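Local atomic coordinates of MccF (Escherichia coli, PDB entry 4IIY), a protein that probably acts as a carboxypeptidase-type hydrolase of the peptidase S66 family, giving its host self-immunity to microcin C7. Residues 172-175 with 176-180. The protein carries 1 engineered substitution. Numbering follows the deposited sequence.
Sequences FGEH and PPLVD
V179 turns its CG2 methyl anti to its own backbone N, which brings it to the ring of F172, and the two meet where the link between helices 168-172 and 178-191 folds back on itself. This is the short loop joining helix 168-172 to helix 178-191 in the LD-carboxypeptidase-like fold, carried round its corner by two consecutive prolines, the peptide between P176 and P177 being cis. The CG2 methyl of V179 comes to the edge of the phenyl ring, near its plane, 4.2 Å from CD1 of F172, and the two side chains cross at about a right angle. F186, about two turns further along helix 178-191, packs edge-to-face with the same ring, and F69 of helix 60-72 covers V179 as well. The valine also packs against the carbonyl oxygen of E174: its CB lies 3.2 Å from E174 O, and its CG1 is 3.4 Å from that same oxygen. With an alanine here both methyls go, and the F172 ring edge and the E174 carbonyl would probably face a gap. E174 sends CG anti to its N (chi1 175°) and then bends at chi2 (69°), which carries the carboxylate alongside L178, both side chains pointing the same way. Its two oxygens are gripped by separate charges, OE1 by R62 and OE2 by K222, so this buried acid is likely to stay ionised; its side chain is about 8 Å from the bound glutamylsulfamoyl inosine. Against L178 the contact is lighter, with E174 OE2 4.0 Å from L178 CD1.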
loop_
_atom_site.group_PDB
_atom_site.type_symbol
_atom_site.label_atom_id
_atom_site.label_comp_id
_atom_site.label_asym_id
_atom_site.label_seq_id
_atom_site.Cartn_x
_atom_site.Cartn_y
_atom_site.Cartn_z
ATOM N N PHE B 172 9.890 -14.680 -19.464
ATOM C CA PHE B 172 10.529 -15.581 -20.421
ATOM C C PHE B 172 10.092 -17.036 -20.283
ATOM O O PHE B 172 10.414 -17.845 -21.142
ATOM C CB PHE B 172 12.055 -15.417 -20.423
ATOM C CG PHE B 172 12.501 -14.098 -20.986
ATOM C CD1 PHE B 172 12.115 -13.723 -22.261
ATOM C CD2 PHE B 172 13.270 -13.218 -20.241
ATOM C CE1 PHE B 172 12.502 -12.492 -22.788
ATOM C CE2 PHE B 172 13.666 -12.005 -20.768
ATOM C CZ PHE B 172 13.279 -11.644 -22.039
ATOM N N GLY B 173 9.346 -17.356 -19.225
ATOM C CA GLY B 173 8.712 -18.656 -19.107
ATOM C C GLY B 173 7.314 -18.712 -19.713
ATOM O O GLY B 173 6.672 -19.763 -19.716
ATOM N N GLU B 174 6.832 -17.580 -20.219
ATOM C CA GLU B 174 5.571 -17.525 -20.953
ATOM C C GLU B 174 5.645 -18.409 -22.203
ATOM O O GLU B 174 6.652 -18.408 -22.920
ATOM C CB GLU B 174 5.275 -16.067 -21.333
ATOM C CG GLU B 174 4.049 -15.824 -22.222
ATOM C CD GLU B 174 2.714 -16.098 -21.536
ATOM O OE1 GLU B 174 2.692 -16.491 -20.349
ATOM O OE2 GLU B 174 1.669 -15.896 -22.197
ATOM N N HIS B 175 4.579 -19.165 -22.469
ATOM C CA HIS B 175 4.527 -19.970 -23.691
ATOM C C HIS B 175 4.447 -19.081 -24.934
ATOM O O HIS B 175 3.924 -17.967 -24.879
ATOM C CB HIS B 175 3.321 -20.917 -23.669
ATOM C CG HIS B 175 3.458 -22.065 -22.716
ATOM N ND1 HIS B 175 3.972 -23.286 -23.096
ATOM C CD2 HIS B 175 3.125 -22.187 -21.409
ATOM C CE1 HIS B 175 3.966 -24.105 -22.058
ATOM N NE2 HIS B 175 3.448 -23.464 -21.024
ATOM N N PRO B 176 4.955 -19.571 -26.076
ATOM C CA PRO B 176 4.648 -18.912 -27.352
ATOM C C PRO B 176 3.136 -18.819 -27.489
ATOM O O PRO B 176 2.436 -19.659 -26.929
ATOM C CB PRO B 176 5.223 -19.879 -28.387
ATOM C CG PRO B 176 6.330 -20.572 -27.667
ATOM C CD PRO B 176 5.846 -20.732 -26.250
ATOM N N PRO B 177 2.626 -17.832 -28.236
ATOM C CA PRO B 177 3.380 -16.920 -29.102
ATOM C C PRO B 177 3.877 -15.650 -28.419
ATOM O O PRO B 177 4.768 -14.983 -28.940
ATOM C CB PRO B 177 2.345 -16.542 -30.167
ATOM C CG PRO B 177 1.051 -16.587 -29.436
ATOM C CD PRO B 177 1.171 -17.718 -28.445
ATOM N N LEU B 178 3.323 -15.316 -27.264
ATOM C CA LEU B 178 3.553 -13.986 -26.715
ATOM C C LEU B 178 4.990 -13.758 -26.254
ATOM O O LEU B 178 5.483 -12.631 -26.304
ATOM C CB LEU B 178 2.536 -13.667 -25.614
ATOM C CG LEU B 178 1.080 -13.754 -26.090
ATOM C CD1 LEU B 178 0.109 -13.401 -24.963
ATOM C CD2 LEU B 178 0.853 -12.857 -27.296
ATOM N N VAL B 179 5.670 -14.815 -25.825
ATOM C CA VAL B 179 7.032 -14.656 -25.327
ATOM C C VAL B 179 7.957 -14.106 -26.406
ATOM O O VAL B 179 8.901 -13.390 -26.102
ATOM C CB VAL B 179 7.587 -15.968 -24.728
ATOM C CG1 VAL B 179 7.773 -17.048 -25.800
ATOM C CG2 VAL B 179 8.889 -15.714 -23.990
ATOM N N ASP B 180 7.684 -14.425 -27.668
ATOM C CA ASP B 180 8.548 -13.966 -28.752
ATOM C C ASP B 180 8.475 -12.453 -28.922
ATOM O O ASP B 180 9.468 -11.808 -29.259
ATOM C CB ASP B 180 8.206 -14.701 -30.050
ATOM C CG ASP B 180 8.387 -16.202 -29.918
ATOM O OD1 ASP B 180 9.451 -16.618 -29.412
ATOM O OD2 ASP B 180 7.462 -16.958 -30.297
#